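Local coordinates for protein NADH dehydrogenase (Methanothermobacter marburgensis, PDB 4R81) that binds flavin mononucleotide in a flavodoxin-like fold and probably passes electrons from NADH or NADPH to quinones in the cytosol, at residues V6-A11 with A84-Y89; E128-L133 with V164-V169; E74-I79 with D105-Y110; R20-A25 with I187-A192. All blocks are in the same frame, centred on the assembly; numbering follows the deposited sequence.

Contact 1. Residues V6-A11 with A84-Y89; sequences VYILFA and ALAFIY
Leu9 and Phe87 make the tight part of this pairing. Their side chains lie side by side, with Leu9 CD2 3.8 Å from Phe87 CE2 at an oblique angle to the ring. With CG anti to the carbonyl carbon (chi1 -62°), the Phe87 ring is swung beside its own backbone N and leans toward the neighbouring strand. On the other face of the sheet, the ring edge of Phe10 meets Ile88, Phe10 CD1 lying 3.8 Å from Ile88 CG2, while Ile8 CG2 rests 3.9 Å from Ile88 CD1. Between the two faces, five backbone hydrogen bonds join the parallel strands, from Tyr7 N to Ala84 O at one end to Ala11 N to Ile88 O (3.0 Å) at the other. The contact has no solvent side but is looser at its ends. Ala84 offers Val6 a single methyl, CB to CG2 4.1 Å. Ala11 and Tyr89 meet at their CB atoms, 4.1 Å apart, as the Tyr89 ring turns off to pack on Leu100 of helix 98-107, and the buried Ala11 O finds no partner. Helices 18-32 and 98-107 pack on opposite faces of these strands, the sandwiched parallel sheet of the flavodoxin-like fold.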
loop_
_atom_site.group_PDB
_atom_site.type_symbol
_atom_site.label_atom_id
_atom_site.label_comp_id
_atom_site.label_asym_id
_atom_site.label_seq_id
_atom_site.Cartn_x
_atom_site.Cartn_y
_atom_site.Cartn_z
ATOM N N VAL A 6 1.310 8.465 -23.073
ATOM C CA VAL A 6 1.205 8.163 -21.650
ATOM C C VAL A 6 0.562 6.807 -21.424
ATOM O O VAL A 6 -0.494 6.527 -21.989
ATOM C CB VAL A 6 0.332 9.199 -20.931
ATOM C CG1 VAL A 6 0.471 9.047 -19.422
ATOM C CG2 VAL A 6 0.729 10.597 -21.358
ATOM N N TYR A 7 1.182 5.971 -20.593
ATOM C CA TYR A 7 0.502 4.770 -20.120
ATOM C C TYR A 7 -0.079 5.092 -18.749
ATOM O O TYR A 7 0.650 5.437 -17.807
ATOM C CB TYR A 7 1.418 3.530 -20.093
ATOM C CG TYR A 7 0.715 2.263 -19.621
ATOM C CD1 TYR A 7 -0.516 1.883 -20.154
ATOM C CD2 TYR A 7 1.284 1.448 -18.643
ATOM C CE1 TYR A 7 -1.170 0.730 -19.722
ATOM C CE2 TYR A 7 0.646 0.295 -18.202
ATOM C CZ TYR A 7 -0.583 -0.060 -18.746
ATOM O OH TYR A 7 -1.242 -1.199 -18.326
ATOM N N ILE A 8 -1.404 4.997 -18.664
ATOM C CA ILE A 8 -2.154 5.432 -17.499
ATOM C C ILE A 8 -2.676 4.232 -16.732
ATOM O O ILE A 8 -3.517 3.472 -17.234
ATOM C CB ILE A 8 -3.359 6.302 -17.906
ATOM C CG1 ILE A 8 -2.915 7.499 -18.764
ATOM C CG2 ILE A 8 -4.105 6.766 -16.667
ATOM C CD1 ILE A 8 -4.079 8.246 -19.398
ATOM N N LEU A 9 -2.167 4.055 -15.517
ATOM C CA LEU A 9 -2.653 3.000 -14.636
ATOM C C LEU A 9 -3.830 3.553 -13.850
ATOM O O LEU A 9 -3.705 4.548 -13.135
ATOM C CB LEU A 9 -1.557 2.538 -13.668
ATOM C CG LEU A 9 -0.407 1.682 -14.216
ATOM C CD1 LEU A 9 -0.966 0.494 -14.993
ATOM C CD2 LEU A 9 0.572 2.501 -15.083
ATOM N N PHE A 10 -4.973 2.900 -13.984
ATOM C CA PHE A 10 -6.190 3.338 -13.325
ATOM C C PHE A 10 -6.658 2.242 -12.379
ATOM O O PHE A 10 -6.842 1.091 -12.783
ATOM C CB PHE A 10 -7.265 3.649 -14.366
ATOM C CG PHE A 10 -8.582 4.044 -13.773
ATOM C CD1 PHE A 10 -8.788 5.329 -13.304
ATOM C CD2 PHE A 10 -9.612 3.130 -13.678
ATOM C CE1 PHE A 10 -10.011 5.697 -12.754
ATOM C CE2 PHE A 10 -10.826 3.487 -13.124
ATOM C CZ PHE A 10 -11.028 4.769 -12.665
ATOM N N ALA A 11 -6.859 2.609 -11.118
ATOM C CA ALA A 11 -7.203 1.646 -10.084
ATOM C C ALA A 11 -8.471 2.017 -9.319
ATOM O O ALA A 11 -8.410 2.786 -8.362
ATOM C CB ALA A 11 -6.029 1.500 -9.109
ATOM N N ALA A 84 5.640 8.730 -20.824
ATOM C CA ALA A 84 5.175 9.160 -19.512
ATOM C C ALA A 84 4.259 8.105 -18.906
ATOM O O ALA A 84 3.644 7.332 -19.632
ATOM C CB ALA A 84 4.439 10.496 -19.633
ATOM N N LEU A 85 4.185 8.071 -17.580
ATOM C CA LEU A 85 3.226 7.223 -16.887
ATOM C C LEU A 85 2.290 8.109 -16.088
ATOM O O LEU A 85 2.640 9.228 -15.703
ATOM C CB LEU A 85 3.930 6.243 -15.936
ATOM C CG LEU A 85 4.881 5.206 -16.542
ATOM C CD1 LEU A 85 5.586 4.396 -15.449
ATOM C CD2 LEU A 85 4.154 4.280 -17.514
ATOM N N ALA A 86 1.091 7.614 -15.837
ATOM C CA ALA A 86 0.198 8.289 -14.915
ATOM C C ALA A 86 -0.460 7.257 -14.022
ATOM O O ALA A 86 -0.662 6.112 -14.430
ATOM C CB ALA A 86 -0.832 9.118 -15.668
ATOM N N PHE A 87 -0.761 7.661 -12.795
ATOM C CA PHE A 87 -1.396 6.787 -11.820
ATOM C C PHE A 87 -2.591 7.526 -11.250
ATOM O O PHE A 87 -2.450 8.612 -10.684
ATOM C CB PHE A 87 -0.404 6.403 -10.717
ATOM C CG PHE A 87 0.777 5.632 -11.226
ATOM C CD1 PHE A 87 1.874 6.291 -11.775
ATOM C CD2 PHE A 87 0.779 4.242 -11.195
ATOM C CE1 PHE A 87 2.968 5.574 -12.267
ATOM C CE2 PHE A 87 1.868 3.517 -11.682
ATOM C CZ PHE A 87 2.960 4.185 -12.221
ATOM N N ILE A 88 -3.771 6.944 -11.428
ATOM C CA ILE A 88 -5.017 7.575 -11.020
ATOM C C ILE A 88 -5.776 6.614 -10.120
ATOM O O ILE A 88 -6.125 5.504 -10.529
ATOM C CB ILE A 88 -5.874 7.954 -12.249
ATOM C CG1 ILE A 88 -5.106 8.961 -13.121
ATOM C CG2 ILE A 88 -7.236 8.517 -11.806
ATOM C CD1 ILE A 88 -5.838 9.368 -14.392
ATOM N N TYR A 89 -6.003 7.031 -8.878
ATOM C CA TYR A 89 -6.573 6.149 -7.862
ATOM C C TYR A 89 -7.108 6.954 -6.685
ATOM O O TYR A 89 -6.705 8.103 -6.473
ATOM C CB TYR A 89 -5.515 5.146 -7.376
ATOM C CG TYR A 89 -4.291 5.797 -6.757
ATOM C CD1 TYR A 89 -3.214 6.173 -7.548
ATOM C CD2 TYR A 89 -4.219 6.043 -5.392
ATOM C CE1 TYR A 89 -2.097 6.777 -7.007
ATOM C CE2 TYR A 89 -3.096 6.655 -4.834
ATOM C CZ TYR A 89 -2.036 7.016 -5.652
ATOM O OH TYR A 89 -0.919 7.621 -5.122
#

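Contact 2. Residues E128-L133 with V164-V169; sequences EKAVVL and VGVKNV
Asn168 and Glu128 run side by side, pointing the same way, their amide and carboxylate planes 41° apart. The amide turns to the backbone rather than to the carboxylate: Asn168 ND2 donates to Glu128 O at 3.0 Å, with the acceptor close to the amide plane. Lys167 crosses Glu128 at a slant. The meeting is by a methylene, Lys167 CD lying 3.6 Å from Glu128 OE1; the ammonium stays beyond salt-bridge distance, NZ to OE1 4.3 Å. A water spans that separation, donating to OE1 and accepting from Lys167 NZ at 2.9 Å. Glu128 and Lys167 lie on the solvent side. Inward, Val166 presses its CG1 against Ala130, 3.8 Å from CB, and Ala130 N gives its hydrogen to Asn168 O at 2.9 Å. Val169 comes alongside, its CA 3.3 Å from Ala130 O, and turns its side chain to the same face as the Ala130 methyl. Gly165, at positive phi, ends helix 148-162 in a Schellman motif, after which the chain enters strand 169-174 parallel to strand 129-135. This return beside the starting strand completes a beta-alpha-beta crossover at the edge of the flavodoxin-like sheet.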
loop_
_atom_site.group_PDB
_atom_site.type_symbol
_atom_site.label_atom_id
_atom_site.label_comp_id
_atom_site.label_asym_id
_atom_site.label_seq_id
_atom_site.Cartn_x
_atom_site.Cartn_y
_atom_site.Cartn_z
ATOM N N GLU A 128 10.130 9.741 -19.006
ATOM C CA GLU A 128 10.501 11.132 -18.756
ATOM C C GLU A 128 9.732 11.741 -17.582
ATOM O O GLU A 128 10.292 12.530 -16.809
ATOM C CB GLU A 128 10.289 11.970 -20.022
ATOM C CG GLU A 128 11.010 13.312 -20.020
ATOM C CD GLU A 128 12.535 13.177 -20.069
ATOM O OE1 GLU A 128 13.047 12.177 -20.630
ATOM O OE2 GLU A 128 13.227 14.077 -19.544
ATOM N N LYS A 129 8.466 11.353 -17.436
ATOM C CA LYS A 129 7.597 11.950 -16.424
ATOM C C LYS A 129 6.516 10.996 -15.936
ATOM O O LYS A 129 5.927 10.260 -16.720
ATOM C CB LYS A 129 6.925 13.209 -16.980
ATOM C CG LYS A 129 6.115 13.993 -15.959
ATOM C CD LYS A 129 5.711 15.339 -16.524
ATOM C CE LYS A 129 5.294 16.321 -15.437
ATOM N NZ LYS A 129 4.709 17.563 -16.037
ATOM N N ALA A 130 6.252 11.027 -14.636
ATOM C CA ALA A 130 5.103 10.338 -14.076
ATOM C C ALA A 130 4.229 11.347 -13.349
ATOM O O ALA A 130 4.733 12.204 -12.614
ATOM C CB ALA A 130 5.540 9.239 -13.129
ATOM N N VAL A 131 2.921 11.239 -13.566
ATOM C CA VAL A 131 1.935 12.088 -12.911
ATOM C C VAL A 131 1.036 11.230 -12.018
ATOM O O VAL A 131 0.468 10.229 -12.466
ATOM C CB VAL A 131 1.048 12.797 -13.950
ATOM C CG1 VAL A 131 0.025 13.689 -13.260
ATOM C CG2 VAL A 131 1.902 13.608 -14.918
ATOM N N VAL A 132 0.901 11.612 -10.752
ATOM C CA VAL A 132 0.012 10.901 -9.842
ATOM C C VAL A 132 -1.182 11.789 -9.528
ATOM O O VAL A 132 -1.021 12.913 -9.059
ATOM C CB VAL A 132 0.729 10.531 -8.525
ATOM C CG1 VAL A 132 -0.245 9.863 -7.550
ATOM C CG2 VAL A 132 1.904 9.618 -8.812
ATOM N N LEU A 133 -2.376 11.282 -9.799
ATOM C CA LEU A 133 -3.610 12.001 -9.496
ATOM C C LEU A 133 -4.364 11.185 -8.457
ATOM O O LEU A 133 -5.002 10.170 -8.770
ATOM C CB LEU A 133 -4.460 12.213 -10.755
ATOM C CG LEU A 133 -3.829 12.970 -11.929
ATOM C CD1 LEU A 133 -4.807 13.126 -13.095
ATOM C CD2 LEU A 133 -3.319 14.335 -11.492
ATOM N N VAL A 164 12.983 4.170 -9.295
ATOM C CA VAL A 164 13.134 3.170 -10.349
ATOM C C VAL A 164 13.530 3.811 -11.676
ATOM O O VAL A 164 13.516 3.162 -12.726
ATOM C CB VAL A 164 11.864 2.298 -10.521
ATOM C CG1 VAL A 164 11.504 1.633 -9.207
ATOM C CG2 VAL A 164 10.691 3.122 -11.042
ATOM N N GLY A 165 13.892 5.090 -11.627
ATOM C CA GLY A 165 14.450 5.753 -12.789
ATOM C C GLY A 165 13.579 6.760 -13.520
ATOM O O GLY A 165 14.048 7.391 -14.462
ATOM N N VAL A 166 12.318 6.908 -13.120
ATOM C CA VAL A 166 11.477 7.948 -13.711
ATOM C C VAL A 166 12.165 9.307 -13.521
ATOM O O VAL A 166 12.606 9.629 -12.423
ATOM C CB VAL A 166 10.079 7.975 -13.077
ATOM C CG1 VAL A 166 9.264 9.123 -13.655
ATOM C CG2 VAL A 166 9.369 6.643 -13.302
ATOM N N LYS A 167 12.274 10.097 -14.587
ATOM C CA LYS A 167 13.138 11.276 -14.539
ATOM C C LYS A 167 12.534 12.476 -13.811
ATOM O O LYS A 167 13.258 13.266 -13.197
ATOM C CB LYS A 167 13.592 11.661 -15.950
ATOM C CG LYS A 167 14.390 10.559 -16.627
ATOM C CD LYS A 167 15.106 11.038 -17.878
ATOM C CE LYS A 167 15.939 9.914 -18.466
ATOM N NZ LYS A 167 15.079 8.804 -18.978
ATOM N N ASN A 168 11.215 12.599 -13.881
ATOM C CA ASN A 168 10.493 13.737 -13.322
ATOM C C ASN A 168 9.148 13.252 -12.811
ATOM O O ASN A 168 8.494 12.445 -13.475
ATOM C CB ASN A 168 10.254 14.808 -14.394
ATOM C CG ASN A 168 11.539 15.399 -14.937
ATOM O OD1 ASN A 168 12.130 16.289 -14.324
ATOM N ND2 ASN A 168 11.974 14.917 -16.099
ATOM N N VAL A 169 8.736 13.731 -11.639
ATOM C CA VAL A 169 7.466 13.313 -11.046
ATOM C C VAL A 169 6.649 14.480 -10.486
ATOM O O VAL A 169 7.201 15.464 -9.973
ATOM C CB VAL A 169 7.662 12.263 -9.918
ATOM C CG1 VAL A 169 8.321 11.000 -10.453
ATOM C CG2 VAL A 169 8.470 12.850 -8.770
HETATM O O HOH W 1 12.961 9.654 -20.726
#

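Contact 3. Residues E74-I79 with D105-Y110; sequences EEHERI and DRVWTY
The imidazole of His76 meets the end of helix 98-107 edge-on: Val107 O and Thr109 OG1 lie near the plane of its ring, while Tyr112 stacks on it. His76 NE2 donates to Val107 O at 2.8 Å along a fairly straight path (163°), arriving in the carbonyl plane on a lone pair. His76 CE1 stands 3.3 Å from Thr109 OG1. The indole of Trp108 is also touched at its edge, where Ile79 CD1 comes within 3.8 Å of CZ3; Trp93 of the second subunit meets this indole edge-to-face. Beside the imidazole sits Val107, with CG1 anti to its backbone N (chi1 178°). That methyl is 3.6 Å from His76 CD2 and 3.9 Å from Glu75 CB, so the valine wedges against helix 70-80. Along that helix Arg78 NE bonds Glu74 OE2 at 2.6 Å, whereas its contact with Glu75 OE2 is one of charge alone. Glu75 OE1 turns instead to Tyr7 and Trp103. The contact joins helices 70-80 and 98-107 of the flavodoxin-like fold, and 105-110 also brings Asp105 to the FMN pocket. A carbonyl oxygen can only accept, so NE2 of His76 must be protonated; Val107 O also takes a weak bond from Thr109 N.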
loop_
_atom_site.group_PDB
_atom_site.type_symbol
_atom_site.label_atom_id
_atom_site.label_comp_id
_atom_site.label_asym_id
_atom_site.label_seq_id
_atom_site.Cartn_x
_atom_site.Cartn_y
_atom_site.Cartn_z
ATOM N N GLU A 74 3.480 -8.005 -20.632
ATOM C CA GLU A 74 2.580 -7.089 -21.327
ATOM C C GLU A 74 2.629 -5.684 -20.728
ATOM O O GLU A 74 2.590 -4.694 -21.458
ATOM C CB GLU A 74 1.140 -7.626 -21.318
ATOM C CG GLU A 74 0.073 -6.596 -21.678
ATOM C CD GLU A 74 0.061 -6.232 -23.155
ATOM O OE1 GLU A 74 0.670 -6.973 -23.963
ATOM O OE2 GLU A 74 -0.569 -5.207 -23.509
ATOM N N GLU A 75 2.718 -5.594 -19.403
ATOM C CA GLU A 75 2.834 -4.287 -18.761
ATOM C C GLU A 75 4.134 -3.600 -19.171
ATOM O O GLU A 75 4.157 -2.394 -19.434
ATOM C CB GLU A 75 2.732 -4.407 -17.237
ATOM C CG GLU A 75 1.357 -4.868 -16.756
ATOM C CD GLU A 75 0.237 -3.962 -17.240
ATOM O OE1 GLU A 75 0.209 -2.772 -16.837
ATOM O OE2 GLU A 75 -0.611 -4.436 -18.041
ATOM N N HIS A 76 5.213 -4.372 -19.245
ATOM C CA HIS A 76 6.499 -3.815 -19.644
ATOM C C HIS A 76 6.461 -3.304 -21.088
ATOM O O HIS A 76 7.068 -2.281 -21.399
ATOM C CB HIS A 76 7.623 -4.831 -19.431
ATOM C CG HIS A 76 7.892 -5.130 -17.991
ATOM N ND1 HIS A 76 8.886 -5.994 -17.578
ATOM C CD2 HIS A 76 7.302 -4.671 -16.861
ATOM C CE1 HIS A 76 8.888 -6.061 -16.259
ATOM N NE2 HIS A 76 7.936 -5.269 -15.798
ATOM N N GLU A 77 5.738 -4.004 -21.960
ATOM C CA GLU A 77 5.557 -3.531 -23.333
ATOM C C GLU A 77 4.780 -2.218 -23.378
ATOM O O GLU A 77 5.141 -1.297 -24.116
ATOM C CB GLU A 77 4.842 -4.583 -24.179
ATOM C CG GLU A 77 5.648 -5.835 -24.438
ATOM C CD GLU A 77 5.038 -6.687 -25.534
ATOM O OE1 GLU A 77 4.482 -6.106 -26.493
ATOM O OE2 GLU A 77 5.113 -7.932 -25.436
ATOM N N ARG A 78 3.710 -2.139 -22.594
ATOM C CA ARG A 78 2.906 -0.920 -22.514
ATOM C C ARG A 78 3.725 0.271 -22.023
ATOM O O ARG A 78 3.641 1.368 -22.583
ATOM C CB ARG A 78 1.687 -1.147 -21.615
ATOM C CG ARG A 78 0.691 -2.139 -22.202
ATOM C CD ARG A 78 -0.405 -2.507 -21.216
ATOM N NE ARG A 78 -1.345 -3.471 -21.781
ATOM C CZ ARG A 78 -2.525 -3.764 -21.249
ATOM N NH1 ARG A 78 -2.924 -3.152 -20.142
ATOM N NH2 ARG A 78 -3.316 -4.654 -21.831
ATOM N N ILE A 79 4.517 0.050 -20.978
ATOM C CA ILE A 79 5.422 1.081 -20.469
ATOM C C ILE A 79 6.465 1.452 -21.529
ATOM O O ILE A 79 6.814 2.632 -21.699
ATOM C CB ILE A 79 6.104 0.614 -19.165
ATOM C CG1 ILE A 79 5.041 0.340 -18.096
ATOM C CG2 ILE A 79 7.122 1.640 -18.681
ATOM C CD1 ILE A 79 5.564 -0.373 -16.854
ATOM N N ASP A 105 4.271 -4.392 -6.845
ATOM C CA ASP A 105 4.915 -5.608 -6.331
ATOM C C ASP A 105 5.315 -6.547 -7.469
ATOM O O ASP A 105 6.401 -7.132 -7.459
ATOM C CB ASP A 105 3.990 -6.390 -5.384
ATOM C CG ASP A 105 3.629 -5.627 -4.117
ATOM O OD1 ASP A 105 4.300 -4.628 -3.783
ATOM O OD2 ASP A 105 2.656 -6.052 -3.445
ATOM N N ARG A 106 4.423 -6.676 -8.451
ATOM C CA ARG A 106 4.583 -7.652 -9.526
ATOM C C ARG A 106 5.272 -7.123 -10.783
ATOM O O ARG A 106 5.907 -7.887 -11.518
ATOM C CB ARG A 106 3.215 -8.241 -9.902
ATOM C CG ARG A 106 2.513 -8.978 -8.761
ATOM C CD ARG A 106 1.319 -9.775 -9.271
ATOM N NE ARG A 106 1.747 -10.746 -10.273
ATOM C CZ ARG A 106 1.273 -10.827 -11.515
ATOM N NH1 ARG A 106 0.308 -10.018 -11.922
ATOM N NH2 ARG A 106 1.763 -11.740 -12.346
ATOM N N VAL A 107 5.145 -5.825 -11.035
ATOM C CA VAL A 107 5.613 -5.265 -12.298
ATOM C C VAL A 107 6.994 -4.637 -12.156
ATOM O O VAL A 107 7.782 -4.655 -13.093
ATOM C CB VAL A 107 4.564 -4.295 -12.913
ATOM C CG1 VAL A 107 5.070 -3.670 -14.227
ATOM C CG2 VAL A 107 3.241 -5.037 -13.144
ATOM N N TRP A 108 7.309 -4.124 -10.971
ATOM C CA TRP A 108 8.629 -3.545 -10.746
ATOM C C TRP A 108 9.631 -4.662 -10.428
ATOM O O TRP A 108 10.039 -4.844 -9.276
ATOM C CB TRP A 108 8.586 -2.535 -9.596
ATOM C CG TRP A 108 8.209 -1.073 -9.905
ATOM C CD1 TRP A 108 8.242 -0.049 -9.010
ATOM C CD2 TRP A 108 7.770 -0.486 -11.160
ATOM N NE1 TRP A 108 7.852 1.126 -9.604
ATOM C CE2 TRP A 108 7.560 0.890 -10.920
ATOM C CE3 TRP A 108 7.532 -0.983 -12.449
ATOM C CZ2 TRP A 108 7.134 1.776 -11.918
ATOM C CZ3 TRP A 108 7.104 -0.101 -13.440
ATOM C CH2 TRP A 108 6.909 1.262 -13.166
ATOM N N THR A 109 10.035 -5.404 -11.454
ATOM C CA THR A 109 10.807 -6.637 -11.267
ATOM C C THR A 109 12.312 -6.432 -11.284
ATOM O O THR A 109 12.815 -5.464 -11.855
ATOM C CB THR A 109 10.430 -7.687 -12.335
ATOM O OG1 THR A 109 10.559 -7.112 -13.640
ATOM C CG2 THR A 109 9.006 -8.122 -12.141
ATOM N N TYR A 110 13.032 -7.352 -10.646
ATOM C CA TYR A 110 14.482 -7.294 -10.648
ATOM C C TYR A 110 14.983 -7.448 -12.079
ATOM O O TYR A 110 14.529 -8.330 -12.820
ATOM C CB TYR A 110 15.092 -8.374 -9.751
ATOM C CG TYR A 110 16.590 -8.236 -9.663
ATOM C CD1 TYR A 110 17.416 -8.841 -10.599
ATOM C CD2 TYR A 110 17.178 -7.461 -8.671
ATOM C CE1 TYR A 110 18.778 -8.693 -10.546
ATOM C CE2 TYR A 110 18.541 -7.311 -8.607
ATOM C CZ TYR A 110 19.338 -7.932 -9.546
ATOM O OH TYR A 110 20.701 -7.788 -9.495
#

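Contact 4. Residues R20-A25 with I187-A192; sequences REVLEA and INLMRA
Two helices packed on one face of the central sheet of the flavodoxin-like fold, 18-32 and 185-197, meet here through Leu189 and Ala192 on one side and Glu21, Val22 and Ala25 on the other. The segment axes come within 8.4 Å and cross at -42°. Leu189 carries much of the contact. Its CG is anti to the carbonyl carbon (chi1 -68°), which sends CD2 across to the first turn of the partner, 3.6 Å from Glu21 O, 3.9 Å from Glu21 CB and 4.1 Å from Val22 CG2. The other methyl, CD1, is 4.0 Å from Glu21 OE1. One turn on, small residues let the backbones converge: Ala25 CB is 3.9 Å from Ala192 CB and 3.5 Å from Leu189 O. Ala192 CB also touches Val22 CG1, and that valine also packs on Ile88 and Leu174 of the sheet. Glu21 is partly exposed, its OE1 in a salt bridge with Arg185. No hydrogen bond links the two segments, so their cohesion rests on methyl contacts and the close fit of the two alanines, with the Glu21–Arg185 salt bridge supplying a polar tie between the helices.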
loop_
_atom_site.group_PDB
_atom_site.type_symbol
_atom_site.label_atom_id
_atom_site.label_comp_id
_atom_site.label_asym_id
_atom_site.label_seq_id
_atom_site.Cartn_x
_atom_site.Cartn_y
_atom_site.Cartn_z
ATOM N N ARG A 20 -12.941 7.972 -11.928
ATOM C CA ARG A 20 -13.261 7.812 -13.343
ATOM C C ARG A 20 -13.396 9.165 -14.048
ATOM O O ARG A 20 -12.943 9.328 -15.180
ATOM C CB ARG A 20 -14.539 6.982 -13.515
ATOM C CG ARG A 20 -14.904 6.707 -14.958
ATOM C CD ARG A 20 -14.156 5.505 -15.483
ATOM N NE ARG A 20 -14.386 4.320 -14.658
ATOM C CZ ARG A 20 -13.795 3.147 -14.861
ATOM N NH1 ARG A 20 -12.943 3.011 -15.868
ATOM N NH2 ARG A 20 -14.048 2.115 -14.062
ATOM N N GLU A 21 -14.002 10.138 -13.373
ATOM C CA GLU A 21 -14.109 11.481 -13.927
ATOM C C GLU A 21 -12.740 12.143 -13.994
ATOM O O GLU A 21 -12.467 12.928 -14.908
ATOM C CB GLU A 21 -15.073 12.327 -13.096
ATOM C CG GLU A 21 -16.464 11.720 -12.964
ATOM C CD GLU A 21 -17.404 12.613 -12.188
ATOM O OE1 GLU A 21 -17.731 13.702 -12.694
ATOM O OE2 GLU A 21 -17.810 12.229 -11.071
ATOM N N VAL A 22 -11.885 11.829 -13.021
ATOM C CA VAL A 22 -10.516 12.325 -13.017
ATOM C C VAL A 22 -9.766 11.793 -14.234
ATOM O O VAL A 22 -9.049 12.545 -14.900
ATOM C CB VAL A 22 -9.792 11.946 -11.712
ATOM C CG1 VAL A 22 -8.281 12.199 -11.827
ATOM C CG2 VAL A 22 -10.384 12.739 -10.560
ATOM N N LEU A 23 -9.954 10.508 -14.535
ATOM C CA LEU A 23 -9.370 9.921 -15.738
ATOM C C LEU A 23 -9.861 10.652 -16.984
ATOM O O LEU A 23 -9.075 10.990 -17.869
ATOM C CB LEU A 23 -9.711 8.431 -15.835
ATOM C CG LEU A 23 -9.281 7.681 -17.099
ATOM C CD1 LEU A 23 -7.766 7.685 -17.238
ATOM C CD2 LEU A 23 -9.819 6.254 -17.085
ATOM N N GLU A 24 -11.165 10.903 -17.048
ATOM C CA GLU A 24 -11.745 11.589 -18.194
ATOM C C GLU A 24 -11.175 12.992 -18.341
ATOM O O GLU A 24 -10.869 13.432 -19.453
ATOM C CB GLU A 24 -13.267 11.660 -18.068
ATOM C CG GLU A 24 -13.945 12.375 -19.221
ATOM C CD GLU A 24 -13.848 11.611 -20.538
ATOM O OE1 GLU A 24 -13.704 10.361 -20.511
ATOM O OE2 GLU A 24 -13.920 12.270 -21.605
ATOM N N ALA A 25 -11.017 13.691 -17.219
ATOM C CA ALA A 25 -10.507 15.064 -17.259
ATOM C C ALA A 25 -9.043 15.081 -17.709
ATOM O O ALA A 25 -8.645 15.878 -18.562
ATOM C CB ALA A 25 -10.676 15.744 -15.906
ATOM N N ILE A 187 -13.228 21.939 -9.070
ATOM C CA ILE A 187 -11.875 22.461 -9.007
ATOM C C ILE A 187 -10.863 21.327 -9.183
ATOM O O ILE A 187 -9.835 21.493 -9.839
ATOM C CB ILE A 187 -11.649 23.279 -7.710
ATOM C CG1 ILE A 187 -10.230 23.825 -7.629
ATOM C CG2 ILE A 187 -11.947 22.452 -6.464
ATOM C CD1 ILE A 187 -10.008 24.619 -6.357
ATOM N N ASN A 188 -11.168 20.163 -8.624
ATOM C CA ASN A 188 -10.268 19.030 -8.764
ATOM C C ASN A 188 -10.197 18.493 -10.193
ATOM O O ASN A 188 -9.126 18.079 -10.648
ATOM C CB ASN A 188 -10.609 17.923 -7.758
ATOM C CG ASN A 188 -10.142 18.261 -6.364
ATOM O OD1 ASN A 188 -9.244 19.087 -6.193
ATOM N ND2 ASN A 188 -10.741 17.631 -5.358
ATOM N N LEU A 189 -11.329 18.513 -10.898
ATOM C CA LEU A 189 -11.359 18.109 -12.299
ATOM C C LEU A 189 -10.605 19.117 -13.163
ATOM O O LEU A 189 -9.982 18.751 -14.159
ATOM C CB LEU A 189 -12.802 17.938 -12.791
ATOM C CG LEU A 189 -13.591 16.772 -12.183
ATOM C CD1 LEU A 189 -14.980 16.653 -12.796
ATOM C CD2 LEU A 189 -12.833 15.461 -12.337
ATOM N N MET A 190 -10.656 20.388 -12.774
ATOM C CA MET A 190 -9.889 21.417 -13.465
ATOM C C MET A 190 -8.395 21.121 -13.324
ATOM O O MET A 190 -7.632 21.253 -14.287
ATOM C CB MET A 190 -10.215 22.813 -12.911
ATOM C CG MET A 190 -9.748 23.963 -13.797
ATOM S SD MET A 190 -9.824 25.588 -13.006
ATOM C CE MET A 190 -11.464 25.534 -12.286
ATOM N N ARG A 191 -7.984 20.724 -12.121
ATOM C CA ARG A 191 -6.588 20.387 -11.861
ATOM C C ARG A 191 -6.152 19.163 -12.668
ATOM O O ARG A 191 -5.058 19.140 -13.243
ATOM C CB ARG A 191 -6.358 20.171 -10.359
ATOM C CG ARG A 191 -6.552 21.456 -9.539
ATOM C CD ARG A 191 -6.475 21.214 -8.050
ATOM N NE ARG A 191 -5.175 20.684 -7.663
ATOM C CZ ARG A 191 -4.957 19.980 -6.562
ATOM N NH1 ARG A 191 -5.960 19.709 -5.739
ATOM N NH2 ARG A 191 -3.739 19.532 -6.292
ATOM N N ALA A 192 -7.017 18.158 -12.720
ATOM C CA ALA A 192 -6.710 16.944 -13.465
ATOM C C ALA A 192 -6.528 17.248 -14.954
ATOM O O ALA A 192 -5.588 16.768 -15.595
ATOM C CB ALA A 192 -7.796 15.912 -13.256
#

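Overall arrangement
From the N terminus, segment 6-11, on strand 5-10, opens contact 1, and 20-25 on the following helix opens contact 4. Contact 3 begins at 74-79, just before 84-89 closes contact 1, so contacts 1 and 3 cross; contact 1 crosses contact 4 likewise. Contact 3 closes at 105-110. Only then does contact 2 open and close, at 128-133 and 164-169, and 187-192 finally closes contact 4 around both contacts 2 and 3. Contacts 1 and 2 share the sheet, whose strands 84-90 and 129-135 are neighbours. Contacts 3 and 4 join helices on opposite sides of the chain's centre, their own centres about 26 Å apart, and each touches contact 1 between them.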